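Local coordinates for flavin reductase domain protein, FMN-binding (Shewanella baltica, PDB 3HMZ) that binds flavin mononucleotide and probably acts as a flavin-dependent oxidoreductase of the flavoredoxin family, using NAD or NADP, at residues R37-W49 and V96-L108. Sequence-based numbering, arbitrary orientation. Where two conformers were deposited one is given.
Sequences RSQGIDNVMAAAW and VGSQSLADDANKL. With FMN (flavin mononucleotide), chain B.
Ile41 opens the contact by laying CG2 against Leu101 CD2. In the FMN-binding split beta-barrel of the flavin reductase family, strand 41-47 here meets the segment 96-108, which runs into helix 107-111. Residues 43-49 and 96-107 line part of the FMN pocket, from phosphate to isoalloxazine. The backbone O of Asp42 packs against the methyls Leu101 CD2 and Leu108 CD1. Its carboxylate forms a salt bridge with Arg37; the Arg37 NE to Asp42 OD1 bond is 2.7 Å long and nearly straight.

The Asn43 and Leu101 side chains run antiparallel alongside each other, with Asn43 CG 3.6 Å from Leu101 CD2. CG of Asn43 lies anti to the backbone N (chi1 -158°), which sets the amide beside the phosphate, and ND2 gives FMN O1P a straight bond of 2.8 Å. OD1 is buried without a hydrogen-bond partner, against Leu101 CB and Lys107 CD. The same O1P also accepts from Leu101 N and Lys107 NZ, while Ser100 OG binds O3P. Thr70, from helix 69-77, adds its hydroxyl to the cofactor's bonds.

Val44 CG2 packs on Leu108 CD2, the two side chains crossing at about a right angle. Lys107 ties both segments to the phosphate. Its side chain is fully extended, carrying the ammonium past Asn43 to the strand. There NZ bonds Val44 O at 2.7 Å, tilted 18° from the carbonyl plane. It also meets Val96 O at 3.0 Å, in plane with that carbonyl, at a lone pair. Selenomethionine Met45 sends CE to the pyrimidine part of the flavin, 3.3 Å from FMN C2. Its CA makes a CH...O contact with Val96 O. Ala46 CB touches Gly97 CA and Val96 CG2 and lies beside the flavin's dimethylbenzene ring. Ala48 N then binds FMN N5, and Trp49 N binds FMN O4 at 2.9 Å.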
ATOM      1  N   ARG A  37      -4.934 -10.932 -19.663  1.00 19.08           N
ATOM      2  CA  ARG A  37      -5.122 -11.447 -21.000  1.00 19.71           C
ATOM      3  C   ARG A  37      -6.597 -11.420 -21.394  1.00 21.97           C
ATOM      4  O   ARG A  37      -7.459 -11.784 -20.604  1.00 22.41           O
ATOM      5  CB  ARG A  37      -4.643 -12.880 -21.024  1.00 21.51           C
ATOM      6  CG  ARG A  37      -4.713 -13.578 -22.396  1.00 22.53           C
ATOM      7  CD  ARG A  37      -4.104 -14.953 -22.270  1.00 23.36           C
ATOM      8  NE  ARG A  37      -2.643 -14.840 -22.122  1.00 21.97           N
ATOM      9  CZ  ARG A  37      -1.787 -15.829 -21.895  1.00 22.77           C
ATOM     10  NH1 ARG A  37      -2.170 -17.084 -21.750  1.00 26.26           N
ATOM     11  NH2 ARG A  37      -0.497 -15.539 -21.830  1.00 23.92           N
ATOM     12  N   SER A  38      -6.862 -11.036 -22.636  1.00 22.45           N
ATOM     13  CA  SER A  38      -8.241 -11.087 -23.146  1.00 24.47           C
ATOM     14  C   SER A  38      -8.164 -11.414 -24.632  1.00 26.66           C
ATOM     15  O   SER A  38      -7.437 -10.742 -25.377  1.00 24.77           O
ATOM     16  CB  SER A  38      -8.980  -9.794 -22.938  1.00 25.05           C
ATOM     17  OG  SER A  38     -10.360  -9.956 -23.331  1.00 25.55           O
ATOM     18  N   GLN A  39      -8.901 -12.462 -25.017  1.00 28.99           N
ATOM     19  CA  GLN A  39      -8.973 -12.939 -26.401  0.50 31.11           C
ATOM     20  C   GLN A  39      -7.561 -13.086 -26.995  1.00 31.06           C
ATOM     21  O   GLN A  39      -7.249 -12.648 -28.111  1.00 31.25           O
ATOM     22  CB  GLN A  39      -9.932 -12.050 -27.208  0.50 33.35           C
ATOM     23  CG  GLN A  39     -11.362 -12.173 -26.705  0.50 35.36           C
ATOM     24  CD  GLN A  39     -11.854 -13.616 -26.697  0.50 36.70           C
ATOM     25  OE1 GLN A  39     -12.486 -14.069 -25.741  0.50 38.41           O
ATOM     26  NE2 GLN A  39     -11.530 -14.355 -27.752  0.50 38.30           N
ATOM     27  N   GLY A  40      -6.692 -13.701 -26.186  1.00 29.42           N
ATOM     28  CA  GLY A  40      -5.311 -13.961 -26.566  1.00 28.14           C
ATOM     29  C   GLY A  40      -4.310 -12.828 -26.594  1.00 27.35           C
ATOM     30  O   GLY A  40      -3.161 -13.055 -26.972  1.00 29.21           O
ATOM     31  N   ILE A  41      -4.718 -11.636 -26.189  1.00 25.10           N
ATOM     32  CA  ILE A  41      -3.859 -10.466 -26.191  1.00 23.29           C
ATOM     33  C   ILE A  41      -3.508 -10.190 -24.722  1.00 21.55           C
ATOM     34  O   ILE A  41      -4.376 -10.200 -23.861  1.00 21.17           O
ATOM     35  CB  ILE A  41      -4.563  -9.211 -26.769  1.00 25.14           C
ATOM     36  CG1 ILE A  41      -5.118  -9.496 -28.201  1.00 27.49           C
ATOM     37  CG2 ILE A  41      -3.606  -8.020 -26.749  1.00 23.49           C
ATOM     38  CD1 ILE A  41      -4.016  -9.798 -29.208  1.00 30.07           C
ATOM     39  N   ASP A  42      -2.243  -9.934 -24.480  1.00 20.88           N
ATOM     40  CA  ASP A  42      -1.713  -9.653 -23.139  1.00 20.03           C
ATOM     41  C   ASP A  42      -1.453  -8.174 -22.948  1.00 18.86           C
ATOM     42  O   ASP A  42      -1.164  -7.431 -23.887  1.00 21.28           O
ATOM     43  CB  ASP A  42      -0.399 -10.434 -22.940  1.00 19.85           C
ATOM     44  CG  ASP A  42      -0.609 -11.928 -22.867  1.00 20.23           C
ATOM     45  OD1 ASP A  42      -1.579 -12.359 -22.242  1.00 21.99           O
ATOM     46  OD2 ASP A  42       0.226 -12.700 -23.374  1.00 22.50           O
ATOM     47  N   ASN A  43      -1.522  -7.751 -21.692  1.00 19.13           N
ATOM     48  CA  ASN A  43      -1.180  -6.409 -21.348  1.00 17.73           C
ATOM     49  C   ASN A  43      -0.614  -6.344 -19.935  1.00 16.73           C
ATOM     50  O   ASN A  43      -0.836  -7.239 -19.128  1.00 17.45           O
ATOM     51  CB  ASN A  43      -2.356  -5.443 -21.449  1.00 18.33           C
ATOM     52  CG  ASN A  43      -1.921  -4.010 -21.619  1.00 18.95           C
ATOM     53  OD1 ASN A  43      -0.787  -3.722 -22.014  1.00 19.93           O
ATOM     54  ND2 ASN A  43      -2.840  -3.086 -21.332  1.00 20.57           N
ATOM     55  N   VAL A  44       0.156  -5.295 -19.707  1.00 17.21           N
ATOM     56  CA  VAL A  44       0.759  -5.005 -18.412  1.00 16.17           C
ATOM     57  C   VAL A  44       0.659  -3.473 -18.199  1.00 16.95           C
ATOM     58  O   VAL A  44       0.950  -2.704 -19.099  1.00 16.72           O
ATOM     59  CB  VAL A  44       2.256  -5.439 -18.357  1.00 16.09           C
ATOM     60  CG1 VAL A  44       2.886  -5.123 -16.952  1.00 16.39           C
ATOM     61  CG2 VAL A  44       2.455  -6.911 -18.795  1.00 17.22           C
HETATM   62  N   MSE A  45       0.296  -3.067 -16.984  1.00 15.61           N
HETATM   63  CA  MSE A  45       0.361  -1.675 -16.546  1.00 16.41           C
HETATM   64  C   MSE A  45       0.954  -1.608 -15.134  1.00 16.14           C
HETATM   65  O   MSE A  45       1.099  -2.636 -14.477  1.00 16.35           O
HETATM   66  CB  MSE A  45      -1.023  -1.013 -16.540  1.00 17.29           C
HETATM   67  CG  MSE A  45      -2.035  -1.649 -15.583  1.00 17.93           C
HETATM   68 SE   MSE A  45      -3.661  -0.654 -15.424  0.75 20.55          SE
HETATM   69  CE  MSE A  45      -3.453   0.094 -13.665  1.00 20.26           C
ATOM     70  N   ALA A  46       1.291  -0.394 -14.707  1.00 16.24           N
ATOM     71  CA  ALA A  46       1.782  -0.151 -13.348  1.00 15.65           C
ATOM     72  C   ALA A  46       0.600   0.249 -12.460  1.00 15.01           C
ATOM     73  O   ALA A  46      -0.320   0.969 -12.901  1.00 16.81           O
ATOM     74  CB  ALA A  46       2.842   0.925 -13.312  1.00 16.57           C
ATOM     75  N   ALA A  47       0.604  -0.238 -11.222  1.00 14.71           N
ATOM     76  CA  ALA A  47      -0.372   0.171 -10.211  1.00 16.04           C
ATOM     77  C   ALA A  47       0.290   0.385  -8.856  1.00 14.86           C
ATOM     78  O   ALA A  47       0.838  -0.560  -8.273  1.00 15.57           O
ATOM     79  CB  ALA A  47      -1.545  -0.822 -10.065  1.00 16.31           C
ATOM     80  N   ALA A  48       0.276   1.633  -8.373  1.00 14.94           N
ATOM     81  CA  ALA A  48       0.653   1.890  -6.988  1.00 15.21           C
ATOM     82  C   ALA A  48      -0.472   1.521  -6.020  1.00 16.02           C
ATOM     83  O   ALA A  48      -0.209   1.176  -4.862  1.00 17.38           O
ATOM     84  CB  ALA A  48       1.021   3.349  -6.785  1.00 16.58           C
ATOM     85  N   TRP A  49      -1.735   1.596  -6.484  1.00 15.20           N
ATOM     86  CA  TRP A  49      -2.892   1.462  -5.579  1.00 14.73           C
ATOM     87  C   TRP A  49      -3.431   0.050  -5.511  1.00 15.82           C
ATOM     88  O   TRP A  49      -4.572  -0.215  -5.829  1.00 16.93           O
ATOM     89  CB  TRP A  49      -3.949   2.502  -5.914  1.00 16.19           C
ATOM     90  CG  TRP A  49      -3.475   3.908  -5.801  1.00 16.25           C
ATOM     91  CD1 TRP A  49      -2.294   4.354  -5.276  1.00 16.82           C
ATOM     92  CD2 TRP A  49      -4.203   5.076  -6.163  1.00 16.46           C
ATOM     93  NE1 TRP A  49      -2.209   5.744  -5.341  1.00 17.44           N
ATOM     94  CE2 TRP A  49      -3.380   6.206  -5.868  1.00 16.66           C
ATOM     95  CE3 TRP A  49      -5.481   5.294  -6.714  1.00 17.43           C
ATOM     96  CZ2 TRP A  49      -3.793   7.497  -6.129  1.00 17.64           C
ATOM     97  CZ3 TRP A  49      -5.874   6.584  -6.972  1.00 18.21           C
ATOM     98  CH2 TRP A  49      -5.039   7.667  -6.679  1.00 17.07           C
ATOM     99  N   VAL A  96       5.474   1.084 -18.602  1.00 16.97           N
ATOM    100  CA  VAL A  96       4.148   0.434 -18.702  1.00 16.21           C
ATOM    101  C   VAL A  96       3.049   1.251 -18.028  1.00 16.90           C
ATOM    102  O   VAL A  96       1.879   1.052 -18.336  1.00 19.21           O
ATOM    103  CB  VAL A  96       4.100  -1.024 -18.197  1.00 16.52           C
ATOM    104  CG1 VAL A  96       5.087  -1.914 -19.029  1.00 17.10           C
ATOM    105  CG2 VAL A  96       4.393  -1.125 -16.711  1.00 15.55           C
ATOM    106  N   GLY A  97       3.457   2.161 -17.146  1.00 17.34           N
ATOM    107  CA  GLY A  97       2.546   3.088 -16.515  1.00 16.65           C
ATOM    108  C   GLY A  97       2.422   4.440 -17.200  1.00 18.52           C
ATOM    109  O   GLY A  97       1.732   5.323 -16.681  1.00 18.73           O
ATOM    110  N   SER A  98       3.089   4.599 -18.348  1.00 19.35           N
ATOM    111  CA  SER A  98       3.104   5.859 -19.092  0.70 19.97           C
ATOM    112  C   SER A  98       2.657   5.707 -20.550  1.00 20.18           C
ATOM    113  O   SER A  98       2.657   6.695 -21.298  1.00 23.66           O
ATOM    114  CB  SER A  98       4.509   6.446 -19.039  0.70 20.93           C
ATOM    115  OG  SER A  98       4.948   6.671 -17.729  0.70 20.25           O
ATOM    116  N   GLN A  99       2.285   4.491 -20.944  1.00 21.14           N
ATOM    117  CA  GLN A  99       1.875   4.133 -22.303  0.50 22.21           C
ATOM    118  C   GLN A  99       0.683   3.205 -22.227  1.00 22.05           C
ATOM    119  O   GLN A  99       0.696   2.314 -21.387  1.00 21.01           O
ATOM    120  CB  GLN A  99       3.047   3.372 -22.960  0.50 23.10           C
ATOM    121  CG  GLN A  99       4.326   4.200 -23.097  0.50 24.44           C
ATOM    122  CD  GLN A  99       5.515   3.426 -23.636  0.50 25.70           C
ATOM    123  OE1 GLN A  99       5.368   2.498 -24.413  0.50 26.94           O
ATOM    124  NE2 GLN A  99       6.714   3.813 -23.205  0.50 28.05           N
ATOM    125  N   SER A 100      -0.310   3.359 -23.104  1.00 21.11           N
ATOM    126  CA  SER A 100      -1.457   2.454 -23.135  1.00 21.07           C
ATOM    127  C   SER A 100      -1.392   1.563 -24.344  1.00 20.17           C
ATOM    128  O   SER A 100      -1.020   2.006 -25.455  1.00 22.00           O
ATOM    129  CB  SER A 100      -2.796   3.213 -23.183  1.00 21.39           C
ATOM    130  OG  SER A 100      -3.922   2.306 -23.248  1.00 22.52           O
ATOM    131  N   LEU A 101      -1.761   0.304 -24.139  1.00 19.80           N
ATOM    132  CA  LEU A 101      -1.876  -0.662 -25.224  1.00 20.07           C
ATOM    133  C   LEU A 101      -2.878  -0.185 -26.275  1.00 20.60           C
ATOM    134  O   LEU A 101      -2.732  -0.520 -27.438  1.00 23.01           O
ATOM    135  CB  LEU A 101      -2.310  -2.026 -24.693  1.00 21.05           C
ATOM    136  CG  LEU A 101      -2.364  -3.189 -25.699  1.00 20.39           C
ATOM    137  CD1 LEU A 101      -0.992  -3.506 -26.268  1.00 21.39           C
ATOM    138  CD2 LEU A 101      -2.972  -4.375 -25.023  1.00 20.92           C
ATOM    139  N   ALA A 102      -3.883   0.605 -25.869  1.00 21.47           N
ATOM    140  CA  ALA A 102      -4.852   1.162 -26.850  1.00 23.16           C
ATOM    141  C   ALA A 102      -4.156   2.015 -27.939  1.00 24.13           C
ATOM    142  O   ALA A 102      -4.675   2.128 -29.071  1.00 26.33           O
ATOM    143  CB  ALA A 102      -5.910   1.996 -26.129  1.00 23.96           C
ATOM    144  N   ASP A 103      -3.023   2.637 -27.615  1.00 24.27           N
ATOM    145  CA  ASP A 103      -2.274   3.498 -28.534  1.00 25.32           C
ATOM    146  C   ASP A 103      -1.170   2.830 -29.321  1.00 25.95           C
ATOM    147  O   ASP A 103      -0.692   3.413 -30.289  1.00 27.65           O
ATOM    148  CB  ASP A 103      -1.717   4.685 -27.761  1.00 26.74           C
ATOM    149  CG  ASP A 103      -2.815   5.508 -27.101  1.00 28.14           C
ATOM    150  OD1 ASP A 103      -3.818   5.799 -27.774  1.00 29.60           O
ATOM    151  OD2 ASP A 103      -2.679   5.873 -25.917  1.00 29.87           O
ATOM    152  N   ASP A 104      -0.746   1.624 -28.923  1.00 25.60           N
ATOM    153  CA  ASP A 104       0.306   0.906 -29.645  1.00 25.64           C
ATOM    154  C   ASP A 104       0.211  -0.545 -29.287  1.00 23.83           C
ATOM    155  O   ASP A 104       0.509  -0.926 -28.149  1.00 23.58           O
ATOM    156  CB  ASP A 104       1.697   1.462 -29.331  1.00 28.80           C
ATOM    157  CG  ASP A 104       2.804   0.930 -30.288  1.00 30.11           C
ATOM    158  OD1 ASP A 104       2.676  -0.155 -30.842  1.00 29.15           O
ATOM    159  OD2 ASP A 104       3.815   1.628 -30.494  1.00 32.11           O
ATOM    160  N   ALA A 105      -0.170  -1.375 -30.255  1.00 23.32           N
ATOM    161  CA  ALA A 105      -0.272  -2.833 -30.077  1.00 23.84           C
ATOM    162  C   ALA A 105       1.044  -3.485 -29.654  1.00 23.41           C
ATOM    163  O   ALA A 105       1.018  -4.561 -29.102  1.00 24.13           O
ATOM    164  CB  ALA A 105      -0.759  -3.481 -31.370  1.00 25.24           C
ATOM    165  N   ASN A 106       2.166  -2.817 -29.923  1.00 22.86           N
ATOM    166  CA  ASN A 106       3.495  -3.295 -29.571  1.00 22.41           C
ATOM    167  C   ASN A 106       3.956  -2.783 -28.219  1.00 20.62           C
ATOM    168  O   ASN A 106       5.135  -2.818 -27.949  1.00 21.26           O
ATOM    169  CB  ASN A 106       4.514  -2.907 -30.663  1.00 23.99           C
ATOM    170  CG  ASN A 106       4.253  -3.608 -31.987  1.00 26.80           C
ATOM    171  OD1 ASN A 106       4.381  -2.980 -33.060  1.00 32.86           O
ATOM    172  ND2 ASN A 106       3.843  -4.848 -31.941  1.00 25.45           N
ATOM    173  N   LYS A 107       3.044  -2.310 -27.372  1.00 20.05           N
ATOM    174  CA  LYS A 107       3.425  -1.788 -26.048  1.00 19.11           C
ATOM    175  C   LYS A 107       4.462  -2.644 -25.322  1.00 18.09           C
ATOM    176  O   LYS A 107       5.470  -2.112 -24.843  1.00 19.24           O
ATOM    177  CB  LYS A 107       2.181  -1.633 -25.159  1.00 18.85           C
ATOM    178  CG  LYS A 107       2.503  -1.198 -23.756  1.00 18.64           C
ATOM    179  CD  LYS A 107       1.291  -1.009 -22.903  1.00 19.24           C
ATOM    180  CE  LYS A 107       1.715  -0.577 -21.478  1.00 19.27           C
ATOM    181  NZ  LYS A 107       0.530  -0.465 -20.555  1.00 18.40           N
ATOM    182  N   LEU A 108       4.199  -3.941 -25.224  1.00 18.61           N
ATOM    183  CA  LEU A 108       5.072  -4.816 -24.432  1.00 19.49           C
ATOM    184  C   LEU A 108       6.480  -4.861 -24.978  1.00 20.44           C
ATOM    185  O   LEU A 108       7.429  -4.719 -24.202  1.00 20.39           O
ATOM    186  CB  LEU A 108       4.439  -6.182 -24.188  1.00 20.99           C
ATOM    187  CG  LEU A 108       3.086  -6.129 -23.465  1.00 21.81           C
ATOM    188  CD1 LEU A 108       2.629  -7.552 -23.152  1.00 25.01           C
ATOM    189  CD2 LEU A 108       3.057  -5.278 -22.134  1.00 22.29           C
TER
HETATM  190  N1  FMN B 500      -3.303   3.512 -12.979  1.00 16.49           N
HETATM  191  C2  FMN B 500      -4.335   2.986 -12.240  1.00 17.19           C
HETATM  192  O2  FMN B 500      -5.440   2.854 -12.766  1.00 19.38           O
HETATM  193  N3  FMN B 500      -4.097   2.592 -10.936  1.00 17.86           N
HETATM  194  C4  FMN B 500      -2.890   2.733 -10.325  1.00 16.83           C
HETATM  195  O4  FMN B 500      -2.771   2.371  -9.125  1.00 17.20           O
HETATM  196  C4A FMN B 500      -1.850   3.291 -11.086  1.00 16.70           C
HETATM  197  N5  FMN B 500      -0.586   3.451 -10.547  1.00 17.22           N
HETATM  198  C5A FMN B 500       0.506   3.810 -11.323  1.00 16.67           C
HETATM  199  C6  FMN B 500       1.809   3.790 -10.801  1.00 16.68           C
HETATM  200  C7  FMN B 500       2.903   4.171 -11.571  1.00 16.65           C
HETATM  201  C7M FMN B 500       4.287   4.126 -11.005  1.00 16.47           C
HETATM  202  C8  FMN B 500       2.693   4.585 -12.889  1.00 16.84           C
HETATM  203  C8M FMN B 500       3.850   5.019 -13.766  1.00 18.62           C
HETATM  204  C9  FMN B 500       1.400   4.590 -13.394  1.00 16.60           C
HETATM  205  C9A FMN B 500       0.286   4.216 -12.658  1.00 17.38           C
HETATM  206  N10 FMN B 500      -1.013   4.200 -13.158  1.00 17.04           N
HETATM  207  C10 FMN B 500      -2.056   3.678 -12.411  1.00 16.70           C
HETATM  208  C1' FMN B 500      -1.308   4.507 -14.601  1.00 16.38           C
HETATM  209  C2' FMN B 500      -1.391   3.286 -15.528  1.00 16.62           C
HETATM  210  O2' FMN B 500      -0.329   2.349 -15.285  1.00 17.58           O
HETATM  211  C3' FMN B 500      -1.333   3.836 -16.948  1.00 16.99           C
HETATM  212  O3' FMN B 500      -2.505   4.611 -17.189  1.00 19.06           O
HETATM  213  C4' FMN B 500      -1.071   2.766 -18.026  1.00 17.87           C
HETATM  214  O4' FMN B 500      -0.589   3.452 -19.178  1.00 19.50           O
HETATM  215  C5' FMN B 500      -2.286   1.939 -18.395  1.00 17.53           C
HETATM  216  O5' FMN B 500      -1.896   1.055 -19.447  1.00 18.37           O
HETATM  217  P   FMN B 500      -3.006   0.281 -20.301  1.00 19.14           P
HETATM  218  O1P FMN B 500      -2.192  -0.359 -21.412  1.00 20.37           O
HETATM  219  O2P FMN B 500      -3.736  -0.702 -19.430  1.00 18.58           O
HETATM  220  O3P FMN B 500      -3.982   1.300 -20.827  1.00 20.81           O